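Local coordinates for protein cellulase IBT99 (Metagenomes, PDB 6WBT) that probably hydrolyses 6-phospho-alpha-glucosides as a family 4 glycosidase that works with NAD and a manganese ion, at residues V175-R180 with L262-W267; E183-K188 with T216-E221; Y202-H207 with K383-Q388; D236-D241 with H246-S251. All blocks are in the same frame, centred on the assembly; numbering follows the deposited sequence.

In the fold
Following the parallel strand 167-170 of the Rossmann-type sheet, helix 173-184 supplies the first side of contacts 1 and 2. Its early turns take part in contact 1, which closes a long loop by meeting the segment 262-267, beside the sugar phosphate. Nested inside that loop are contact 2, joining the C-terminal end of the same helix to helix 216-226, and, later in series, the short-range contact 4, folding the segment 236-241 onto helix 242-249. Contact 3 starts within the loop, on strand 202-210, but closes far downstream on helix 380-402, so it crosses contacts 1 and 2 and encloses contact 4. Contacts 1 and 3 share a small antiparallel sheet, in which strand 262-263 pairs with strand 202-210.

Contact 1 (V175-R180 with L262-W267); sequences VEIEAR and LPNTYW. With G6P (6-O-phosphono-alpha-D-glucopyranose), chain F.
I177 reaches T265 because CG1 stands beside its own backbone N (chi1 -65°) and the chain then runs on fully extended, carrying CD1 well clear of the helix. T265 answers with OG1 likewise beside its backbone N, and the two side chains run alongside one another, pointing opposite ways. I177 CD1 lies 3.3 Å from T265 OG1 and 3.8 Å from T265 CB, while I177 CG1 is 3.6 Å from the same hydroxyl oxygen. The end of I177 also comes up to the backbone of N264, with CD1 4.1 Å from N264 CA. This is how helix 173-184, which follows the last parallel strand of the Rossmann region, packs on the turn that follows strand 262-263 and contains a tyrosine of the sugar-phosphate pocket. The turn, type I from N264 to W267, is held by a side-chain cap: N264 OD1 accepts a nearly straight bond from Y266 N (3.0 Å, 170° at the hydrogen). The other end of that amide, N264 ND2, is bonded to Y196 OH. Within the turn the Y266 ring stacks on H201, a residue of the manganese site, and Y266 OH accepts a hydrogen bond of 3.2 Å from O3 of glucose 6-phosphate.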
# COMPACT_ATOMS: atom_id res chain seq x y z
N VAL A 175 26.14 -6.58 -16.10
CA VAL A 175 26.61 -7.51 -17.13
C VAL A 175 28.11 -7.73 -17.01
O VAL A 175 28.61 -8.84 -17.25
CB VAL A 175 26.21 -7.01 -18.53
CG1 VAL A 175 26.47 -8.08 -19.57
CG2 VAL A 175 24.76 -6.58 -18.55
N GLU A 176 28.85 -6.68 -16.64
CA GLU A 176 30.29 -6.84 -16.43
C GLU A 176 30.58 -7.70 -15.21
O GLU A 176 31.55 -8.46 -15.20
CB GLU A 176 30.95 -5.46 -16.30
CG GLU A 176 31.14 -4.73 -17.61
CD GLU A 176 32.36 -5.21 -18.38
OE1 GLU A 176 33.37 -4.49 -18.39
OE2 GLU A 176 32.31 -6.32 -18.96
N ILE A 177 29.76 -7.59 -14.17
CA ILE A 177 29.89 -8.48 -13.02
C ILE A 177 29.57 -9.91 -13.42
O ILE A 177 30.23 -10.86 -12.97
CB ILE A 177 29.00 -7.99 -11.86
CG1 ILE A 177 29.48 -6.63 -11.35
CG2 ILE A 177 29.01 -9.00 -10.72
CD1 ILE A 177 28.62 -6.07 -10.24
N GLU A 178 28.57 -10.09 -14.29
CA GLU A 178 28.24 -11.42 -14.78
C GLU A 178 29.37 -12.00 -15.62
O GLU A 178 29.52 -13.23 -15.70
CB GLU A 178 26.94 -11.38 -15.57
CG GLU A 178 25.71 -11.12 -14.72
CD GLU A 178 24.43 -11.04 -15.54
OE1 GLU A 178 24.49 -10.57 -16.69
OE2 GLU A 178 23.37 -11.45 -15.02
N ALA A 179 30.16 -11.14 -16.27
CA ALA A 179 31.32 -11.63 -17.01
C ALA A 179 32.38 -12.19 -16.06
O ALA A 179 33.04 -13.18 -16.37
CB ALA A 179 31.91 -10.51 -17.87
N ARG A 180 32.54 -11.56 -14.90
CA ARG A 180 33.48 -12.07 -13.91
C ARG A 180 32.98 -13.38 -13.31
O ARG A 180 33.76 -14.31 -13.08
CB ARG A 180 33.72 -11.03 -12.81
CG ARG A 180 33.99 -9.62 -13.32
CD ARG A 180 35.41 -9.45 -13.87
NE ARG A 180 35.59 -10.11 -15.16
CZ ARG A 180 35.21 -9.59 -16.32
NH1 ARG A 180 34.60 -8.41 -16.36
NH2 ARG A 180 35.42 -10.26 -17.45
N LEU A 262 25.01 -11.39 -3.42
CA LEU A 262 26.26 -10.90 -3.97
C LEU A 262 26.09 -9.43 -4.35
O LEU A 262 25.20 -9.11 -5.15
CB LEU A 262 26.66 -11.72 -5.19
CG LEU A 262 27.24 -13.10 -4.88
CD1 LEU A 262 27.38 -13.93 -6.15
CD2 LEU A 262 28.59 -12.95 -4.19
N PRO A 263 26.90 -8.53 -3.81
CA PRO A 263 26.62 -7.10 -3.97
C PRO A 263 27.00 -6.57 -5.35
O PRO A 263 27.87 -7.11 -6.04
CB PRO A 263 27.50 -6.46 -2.89
CG PRO A 263 28.66 -7.39 -2.78
CD PRO A 263 28.11 -8.77 -3.01
N ASN A 264 26.32 -5.49 -5.73
CA ASN A 264 26.75 -4.73 -6.89
C ASN A 264 28.09 -4.06 -6.59
O ASN A 264 28.41 -3.74 -5.44
CB ASN A 264 25.70 -3.68 -7.26
CG ASN A 264 25.98 -3.01 -8.60
OD1 ASN A 264 27.07 -2.49 -8.84
ND2 ASN A 264 24.98 -3.03 -9.48
N THR A 265 28.88 -3.87 -7.65
CA THR A 265 30.23 -3.34 -7.48
C THR A 265 30.22 -1.95 -6.86
O THR A 265 31.07 -1.62 -6.02
CB THR A 265 30.95 -3.35 -8.83
OG1 THR A 265 31.43 -4.67 -9.11
CG2 THR A 265 32.11 -2.38 -8.83
N TYR A 266 29.24 -1.12 -7.23
CA TYR A 266 29.22 0.28 -6.82
C TYR A 266 28.87 0.48 -5.35
O TYR A 266 28.86 1.63 -4.90
CB TYR A 266 28.26 1.07 -7.70
CG TYR A 266 28.89 1.56 -8.98
CD1 TYR A 266 29.56 2.77 -9.04
CD2 TYR A 266 28.82 0.80 -10.14
CE1 TYR A 266 30.13 3.22 -10.21
CE2 TYR A 266 29.39 1.24 -11.32
CZ TYR A 266 30.05 2.45 -11.35
OH TYR A 266 30.62 2.89 -12.52
N TRP A 267 28.59 -0.58 -4.59
CA TRP A 267 28.46 -0.43 -3.14
C TRP A 267 29.79 -0.07 -2.48
O TRP A 267 29.81 0.25 -1.29
CB TRP A 267 27.90 -1.70 -2.51
CG TRP A 267 26.44 -1.89 -2.75
CD1 TRP A 267 25.85 -2.73 -3.64
CD2 TRP A 267 25.37 -1.20 -2.09
NE1 TRP A 267 24.48 -2.62 -3.57
CE2 TRP A 267 24.16 -1.68 -2.62
CE3 TRP A 267 25.32 -0.22 -1.09
CZ2 TRP A 267 22.92 -1.22 -2.20
CZ3 TRP A 267 24.09 0.23 -0.66
CH2 TRP A 267 22.90 -0.27 -1.22
C1 G6P F . 30.79 0.46 -16.07
C2 G6P F . 29.77 1.35 -15.37
C3 G6P F . 29.81 2.77 -15.92
C4 G6P F . 31.24 3.30 -15.93
C5 G6P F . 32.14 2.32 -16.67
C6 G6P F . 33.58 2.80 -16.77
O1 G6P F . 30.42 0.29 -17.45
O2 G6P F . 28.46 0.81 -15.55
O3 G6P F . 28.98 3.62 -15.12
O4 G6P F . 31.28 4.58 -16.57
O5 G6P F . 32.09 1.05 -16.01
O6 G6P F . 33.72 4.12 -16.25
P G6P F . 35.06 4.96 -16.55
O1P G6P F . 35.34 5.67 -15.25
O2P G6P F . 34.69 5.86 -17.70
O3P G6P F . 36.07 3.90 -16.90

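Contact 2 (E183-K188 with T216-E221); sequences EILDCK and TDKLKE
Apolar packing between L185 and L219 makes up most of this contact. The two leucines meet at about a right angle, so that both methyls and the branch carbon of L185 are pressed against the isobutyl group of L219: L185 CG is 3.7 Å from L219 CD2, and L185 CD1 is 3.7 Å from L219 CD1. I184 adds its shorter branch, with CG2 3.9 Å from L219 CD2. Cutting L185 back to an alanine is likely to open a gap beside both methyls of L219 and leave the lysine chain next to it with little to lie on. The aliphatic part of that lysine, K218, adds to the apolar packing at its rim through CD alone. K218 sets out with CG opposite its backbone N (chi1 -167°) and bends at its last two torsions, and its CD lies 3.7 Å from L185 CD2. Backbone bonds shape the end of helix 173-184, which closes in a Schellman motif: D186, with positive phi, is the C-prime residue, C187 N turns back to A182 O, and D186 N makes a weak bond to E183 O. C187, whose N closes the motif, is also bonded through SG to C210 in a disulfide, tying the helix end to strand 202-210. L219 also packs on V208 of that strand and on L262 of strand 262-263, so helix 216-226 lies between the small sheet and the end of helix 173-184.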
# COMPACT_ATOMS: atom_id res chain seq x y z
N GLU A 183 33.81 -16.18 -15.51
CA GLU A 183 35.19 -16.63 -15.46
C GLU A 183 35.49 -17.41 -14.19
O GLU A 183 36.28 -18.36 -14.20
CB GLU A 183 36.14 -15.44 -15.59
CG GLU A 183 35.95 -14.63 -16.86
CD GLU A 183 36.50 -13.22 -16.74
OE1 GLU A 183 36.61 -12.73 -15.59
OE2 GLU A 183 36.81 -12.60 -17.77
N ILE A 184 34.86 -17.02 -13.08
CA ILE A 184 35.09 -17.70 -11.80
C ILE A 184 34.61 -19.15 -11.88
O ILE A 184 35.27 -20.06 -11.37
CB ILE A 184 34.41 -16.93 -10.66
CG1 ILE A 184 35.06 -15.56 -10.48
CG2 ILE A 184 34.46 -17.73 -9.36
CD1 ILE A 184 34.29 -14.63 -9.56
N LEU A 185 33.47 -19.37 -12.52
CA LEU A 185 32.89 -20.70 -12.64
C LEU A 185 33.36 -21.45 -13.87
O LEU A 185 32.96 -22.61 -14.06
CB LEU A 185 31.36 -20.60 -12.66
CG LEU A 185 30.72 -19.80 -11.54
CD1 LEU A 185 29.35 -19.30 -11.96
CD2 LEU A 185 30.62 -20.63 -10.27
N ASP A 186 34.20 -20.83 -14.71
CA ASP A 186 34.56 -21.38 -16.01
C ASP A 186 33.31 -21.70 -16.82
O ASP A 186 33.22 -22.72 -17.52
CB ASP A 186 35.48 -22.60 -15.87
CG ASP A 186 36.20 -22.94 -17.16
OD1 ASP A 186 36.21 -24.13 -17.54
OD2 ASP A 186 36.74 -22.02 -17.80
N CYS A 187 32.32 -20.82 -16.71
CA CYS A 187 31.03 -20.93 -17.39
C CYS A 187 30.96 -19.90 -18.51
O CYS A 187 31.51 -18.80 -18.40
CB CYS A 187 29.88 -20.71 -16.40
SG CYS A 187 28.21 -20.82 -17.11
N LYS A 188 30.27 -20.26 -19.58
CA LYS A 188 30.09 -19.35 -20.70
C LYS A 188 29.04 -18.30 -20.37
O LYS A 188 28.03 -18.59 -19.73
CB LYS A 188 29.69 -20.13 -21.96
CG LYS A 188 30.68 -21.23 -22.32
CD LYS A 188 32.08 -20.65 -22.52
CE LYS A 188 33.15 -21.73 -22.46
NZ LYS A 188 33.76 -21.85 -21.11
N THR A 216 25.02 -19.75 -6.89
CA THR A 216 25.19 -18.59 -6.02
C THR A 216 26.10 -18.91 -4.84
O THR A 216 27.01 -18.13 -4.53
CB THR A 216 23.82 -18.10 -5.52
OG1 THR A 216 22.93 -17.96 -6.63
CG2 THR A 216 23.96 -16.76 -4.81
N ASP A 217 25.88 -20.05 -4.19
CA ASP A 217 26.70 -20.42 -3.04
C ASP A 217 28.15 -20.63 -3.44
O ASP A 217 29.07 -20.32 -2.67
CB ASP A 217 26.14 -21.68 -2.37
CG ASP A 217 24.96 -21.39 -1.47
OD1 ASP A 217 24.63 -20.19 -1.28
OD2 ASP A 217 24.36 -22.35 -0.94
N LYS A 218 28.39 -21.16 -4.64
CA LYS A 218 29.76 -21.36 -5.10
C LYS A 218 30.43 -20.03 -5.43
O LYS A 218 31.63 -19.86 -5.19
CB LYS A 218 29.78 -22.29 -6.31
CG LYS A 218 31.17 -22.80 -6.67
CD LYS A 218 31.17 -23.47 -8.03
CE LYS A 218 30.06 -24.50 -8.16
NZ LYS A 218 30.17 -25.58 -7.14
N LEU A 219 29.67 -19.09 -5.99
CA LEU A 219 30.24 -17.79 -6.35
C LEU A 219 30.60 -16.98 -5.11
O LEU A 219 31.70 -16.43 -5.01
CB LEU A 219 29.27 -17.02 -7.24
CG LEU A 219 29.33 -17.37 -8.72
CD1 LEU A 219 28.16 -16.77 -9.47
CD2 LEU A 219 30.65 -16.90 -9.31
N LYS A 220 29.68 -16.90 -4.14
CA LYS A 220 29.95 -16.14 -2.93
C LYS A 220 31.07 -16.76 -2.10
O LYS A 220 31.65 -16.08 -1.26
CB LYS A 220 28.68 -15.99 -2.10
CG LYS A 220 28.07 -17.30 -1.61
CD LYS A 220 26.56 -17.18 -1.48
CE LYS A 220 26.15 -15.97 -0.66
NZ LYS A 220 24.67 -15.86 -0.55
N GLU A 221 31.39 -18.04 -2.33
CA GLU A 221 32.56 -18.63 -1.70
C GLU A 221 33.84 -18.02 -2.26
O GLU A 221 34.80 -17.79 -1.51
CB GLU A 221 32.56 -20.15 -1.90
CG GLU A 221 33.74 -20.85 -1.25
CD GLU A 221 34.20 -22.06 -2.03
OE1 GLU A 221 33.89 -22.16 -3.23
OE2 GLU A 221 34.88 -22.93 -1.43

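Contact 3 (Y202-H207 with K383-Q388); sequences YGWFTH and KGLIEQ
Strand-on-helix packing joins Y202 and W204 of strand 202-210 to L385 and I386 of helix 380-402; the axes of the two short segments run nearly antiparallel, at 154° and 9.8 Å apart. Y202 throws its ring across the gap with CG opposite the backbone N (chi1 -150°), and its hydroxyl donates a hydrogen bond of 3.0 Å from OH to L385 O. The hydroxyl approaches from well above the carbonyl plane, 51° out of it, rather than on a lone pair. Edge-on, the same ring is laid against the helix backbone, with Y202 CE2 4.0 Å from I386 CA, and Y202 CD2 comes within 4.3 Å of I386 CG1. The L385 side chain extends the contact to the next inward-facing residue of the strand: its CD1 sits at the edge of the W204 indole, 4.4 Å from W204 CZ2. Within the helix K383 NZ and E387 OE2 form a salt bridge of 3.1 Å one turn apart. Around this pairing, the W267 indole meets the rings of both Y202 and W204, and I386 also touches F197 of strand 192-197. L385 meets M414 of a second subunit, so helix 380-402 lies against the small sheet and also forms part of a subunit interface.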
# COMPACT_ATOMS: atom_id res chain seq x y z
N TYR A 202 23.35 0.25 -7.52
CA TYR A 202 22.82 0.23 -6.16
C TYR A 202 21.96 -1.02 -5.96
O TYR A 202 20.89 -0.95 -5.34
CB TYR A 202 22.00 1.49 -5.90
CG TYR A 202 21.99 1.96 -4.46
CD1 TYR A 202 23.08 2.63 -3.92
CD2 TYR A 202 20.88 1.76 -3.65
CE1 TYR A 202 23.08 3.06 -2.62
CE2 TYR A 202 20.87 2.19 -2.34
CZ TYR A 202 21.97 2.85 -1.83
OH TYR A 202 21.96 3.28 -0.53
N GLY A 203 22.42 -2.16 -6.47
CA GLY A 203 21.61 -3.37 -6.46
C GLY A 203 22.29 -4.57 -5.83
O GLY A 203 23.37 -4.46 -5.25
N TRP A 204 21.63 -5.73 -5.94
CA TRP A 204 22.13 -6.96 -5.34
C TRP A 204 21.74 -8.14 -6.22
O TRP A 204 20.67 -8.15 -6.84
CB TRP A 204 21.57 -7.17 -3.92
CG TRP A 204 21.81 -6.02 -3.00
CD1 TRP A 204 21.06 -4.88 -2.89
CD2 TRP A 204 22.88 -5.89 -2.05
NE1 TRP A 204 21.60 -4.05 -1.93
CE2 TRP A 204 22.71 -4.65 -1.40
CE3 TRP A 204 23.96 -6.70 -1.68
CZ2 TRP A 204 23.58 -4.21 -0.40
CZ3 TRP A 204 24.82 -6.26 -0.69
CH2 TRP A 204 24.62 -5.02 -0.06
N PHE A 205 22.62 -9.14 -6.26
CA PHE A 205 22.38 -10.38 -7.00
C PHE A 205 21.88 -11.43 -6.01
O PHE A 205 22.66 -11.97 -5.22
CB PHE A 205 23.65 -10.85 -7.70
CG PHE A 205 24.12 -9.94 -8.79
CD1 PHE A 205 23.81 -10.20 -10.12
CD2 PHE A 205 24.89 -8.82 -8.49
CE1 PHE A 205 24.24 -9.36 -11.12
CE2 PHE A 205 25.33 -7.98 -9.50
CZ PHE A 205 25.01 -8.25 -10.81
N THR A 206 20.57 -11.71 -6.05
CA THR A 206 19.99 -12.65 -5.10
C THR A 206 20.31 -14.10 -5.45
O THR A 206 20.65 -14.90 -4.57
CB THR A 206 18.48 -12.45 -5.01
OG1 THR A 206 17.89 -12.66 -6.29
CG2 THR A 206 18.16 -11.04 -4.54
N HIS A 207 20.21 -14.46 -6.73
CA HIS A 207 20.53 -15.80 -7.20
C HIS A 207 21.23 -15.71 -8.54
O HIS A 207 20.89 -14.87 -9.37
CB HIS A 207 19.27 -16.67 -7.33
CG HIS A 207 18.58 -16.96 -6.03
ND1 HIS A 207 17.42 -16.33 -5.65
CD2 HIS A 207 18.90 -17.81 -5.03
CE1 HIS A 207 17.05 -16.78 -4.46
NE2 HIS A 207 17.93 -17.68 -4.06
N LYS A 383 15.64 -2.49 1.91
CA LYS A 383 14.62 -1.47 1.73
C LYS A 383 15.10 -0.11 2.22
O LYS A 383 14.98 0.89 1.51
CB LYS A 383 13.33 -1.88 2.45
CG LYS A 383 12.30 -0.77 2.55
CD LYS A 383 11.14 -1.17 3.44
CE LYS A 383 10.18 -0.01 3.68
NZ LYS A 383 9.57 0.49 2.42
N GLY A 384 15.67 -0.07 3.43
CA GLY A 384 16.11 1.19 3.99
C GLY A 384 17.22 1.85 3.19
O GLY A 384 17.29 3.08 3.12
N LEU A 385 18.10 1.05 2.59
CA LEU A 385 19.16 1.60 1.76
C LEU A 385 18.59 2.19 0.47
O LEU A 385 19.02 3.27 0.03
CB LEU A 385 20.20 0.53 1.45
CG LEU A 385 21.15 0.15 2.58
CD1 LEU A 385 22.01 -1.04 2.19
CD2 LEU A 385 22.03 1.34 2.96
N ILE A 386 17.63 1.50 -0.15
CA ILE A 386 17.04 2.01 -1.38
C ILE A 386 16.12 3.19 -1.09
O ILE A 386 16.04 4.13 -1.89
CB ILE A 386 16.29 0.88 -2.12
CG1 ILE A 386 17.27 -0.22 -2.53
CG2 ILE A 386 15.56 1.41 -3.34
CD1 ILE A 386 16.61 -1.42 -3.18
N GLU A 387 15.44 3.18 0.06
CA GLU A 387 14.56 4.30 0.41
C GLU A 387 15.34 5.59 0.56
O GLU A 387 14.85 6.67 0.19
CB GLU A 387 13.79 3.99 1.69
CG GLU A 387 12.65 2.99 1.54
CD GLU A 387 11.44 3.57 0.83
OE1 GLU A 387 11.44 4.78 0.53
OE2 GLU A 387 10.48 2.81 0.59
N GLN A 388 16.56 5.52 1.09
CA GLN A 388 17.38 6.72 1.25
C GLN A 388 17.82 7.26 -0.09
O GLN A 388 17.72 8.47 -0.36
CB GLN A 388 18.58 6.42 2.15
CG GLN A 388 19.50 7.61 2.36
CD GLN A 388 20.66 7.30 3.27
OE1 GLN A 388 20.81 6.17 3.74
NE2 GLN A 388 21.50 8.30 3.54

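Contact 4 (D236-D241 with H246-S251); sequences DALLKD and HTFKNS
F248 carries its ring to L238 and L239 from a CB that points at the segment 236-241, with CG beside the backbone N (chi1 -74°). From there one edge of the ring does the touching. CD2 meets L239 first, 3.6 Å from L239 CD1. Next along that edge, F248 CE2 lies 3.9 Å from L239 CD2, which sits in the plane of the ring, and 3.7 Å from L238 CD2. The tip, F248 CZ, is 3.8 Å from the same L238 methyl. The L238 side chain lies roughly perpendicular to that of F248. The two leucines thus hold the segment against helix 242-249, which starts immediately after it: D241 is the N-cap residue, its OD1 accepting from D243 N, while its OD2 makes a salt bridge with R286, itself hydrogen-bonded to the glucose 6-phosphate. With F248 reduced to an alanine, the methyls of L238 and L239 would probably lose their mate and a gap would open between this segment and the helix. The F248 side chain also touches M173 and R180 of helix 173-184, and its ring meets that of W244, a residue of the sugar-phosphate pocket. L238 in turn packs on E176 and R180, its side chain about 6 Å from the bound sugar phosphate.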
# COMPACT_ATOMS: atom_id res chain seq x y z
N ASP A 236 41.74 -10.81 -19.41
CA ASP A 236 40.92 -9.95 -20.24
C ASP A 236 41.44 -8.52 -20.21
O ASP A 236 42.42 -8.20 -19.54
CB ASP A 236 39.46 -10.01 -19.80
CG ASP A 236 38.67 -11.09 -20.53
OD1 ASP A 236 38.57 -12.22 -20.00
OD2 ASP A 236 38.17 -10.81 -21.64
N ALA A 237 40.78 -7.64 -20.96
CA ALA A 237 41.25 -6.27 -21.14
C ALA A 237 40.74 -5.31 -20.07
O ALA A 237 41.40 -4.30 -19.80
CB ALA A 237 40.84 -5.75 -22.52
N LEU A 238 39.58 -5.59 -19.47
CA LEU A 238 39.05 -4.68 -18.46
C LEU A 238 39.90 -4.70 -17.19
O LEU A 238 40.13 -3.65 -16.58
CB LEU A 238 37.60 -5.04 -18.13
CG LEU A 238 36.91 -4.08 -17.16
CD1 LEU A 238 36.34 -2.88 -17.91
CD2 LEU A 238 35.82 -4.79 -16.36
N LEU A 239 40.38 -5.87 -16.79
CA LEU A 239 41.17 -6.00 -15.58
C LEU A 239 42.61 -5.53 -15.75
O LEU A 239 43.41 -5.67 -14.82
CB LEU A 239 41.16 -7.46 -15.09
CG LEU A 239 40.01 -7.89 -14.18
CD1 LEU A 239 39.95 -7.01 -12.93
CD2 LEU A 239 38.67 -7.88 -14.91
N LYS A 240 42.97 -4.98 -16.91
CA LYS A 240 44.29 -4.38 -17.06
C LYS A 240 44.39 -3.10 -16.24
O LYS A 240 45.44 -2.82 -15.64
CB LYS A 240 44.59 -4.10 -18.53
CG LYS A 240 44.61 -5.33 -19.42
CD LYS A 240 45.16 -5.01 -20.81
CE LYS A 240 44.17 -4.22 -21.66
NZ LYS A 240 44.12 -2.76 -21.34
N ASP A 241 43.33 -2.31 -16.21
CA ASP A 241 43.28 -1.09 -15.42
C ASP A 241 43.39 -1.45 -13.94
O ASP A 241 42.55 -2.21 -13.43
CB ASP A 241 41.99 -0.33 -15.70
CG ASP A 241 42.04 1.12 -15.24
OD1 ASP A 241 42.59 1.39 -14.15
OD2 ASP A 241 41.53 1.99 -15.97
N HIS A 246 41.22 -3.10 -8.13
CA HIS A 246 40.87 -2.66 -6.78
C HIS A 246 39.37 -2.57 -6.60
O HIS A 246 38.85 -2.81 -5.50
CB HIS A 246 41.54 -1.32 -6.49
CG HIS A 246 41.08 -0.68 -5.21
ND1 HIS A 246 41.70 -0.90 -4.00
CD2 HIS A 246 40.06 0.18 -4.96
CE1 HIS A 246 41.08 -0.20 -3.06
NE2 HIS A 246 40.08 0.46 -3.62
N THR A 247 38.64 -2.22 -7.67
CA THR A 247 37.20 -2.07 -7.57
C THR A 247 36.51 -3.42 -7.41
O THR A 247 35.56 -3.56 -6.63
CB THR A 247 36.66 -1.33 -8.79
OG1 THR A 247 37.49 -0.20 -9.07
CG2 THR A 247 35.25 -0.86 -8.55
N PHE A 248 36.97 -4.44 -8.15
CA PHE A 248 36.36 -5.76 -8.04
C PHE A 248 36.78 -6.47 -6.76
O PHE A 248 35.99 -7.22 -6.18
CB PHE A 248 36.71 -6.61 -9.26
CG PHE A 248 35.98 -6.21 -10.51
CD1 PHE A 248 34.73 -5.63 -10.45
CD2 PHE A 248 36.56 -6.41 -11.75
CE1 PHE A 248 34.06 -5.26 -11.61
CE2 PHE A 248 35.90 -6.05 -12.91
CZ PHE A 248 34.65 -5.47 -12.84
N LYS A 249 38.02 -6.26 -6.32
CA LYS A 249 38.53 -6.95 -5.14
C LYS A 249 37.98 -6.38 -3.84
O LYS A 249 38.11 -7.03 -2.79
CB LYS A 249 40.06 -6.90 -5.13
CG LYS A 249 40.71 -7.99 -4.30
CD LYS A 249 42.23 -7.98 -4.45
CE LYS A 249 42.65 -8.30 -5.88
NZ LYS A 249 42.24 -9.68 -6.28
N ASN A 250 37.37 -5.19 -3.87
CA ASN A 250 36.76 -4.63 -2.67
C ASN A 250 35.44 -5.31 -2.32
O ASN A 250 34.96 -5.14 -1.19
CB ASN A 250 36.53 -3.13 -2.84
CG ASN A 250 37.63 -2.30 -2.21
OD1 ASN A 250 38.59 -1.92 -2.87
ND2 ASN A 250 37.48 -2.02 -0.92
N SER A 251 34.84 -6.06 -3.25
CA SER A 251 33.59 -6.74 -2.97
C SER A 251 33.74 -7.88 -1.97
O SER A 251 32.73 -8.41 -1.49
CB SER A 251 32.98 -7.28 -4.27
OG SER A 251 32.74 -6.23 -5.19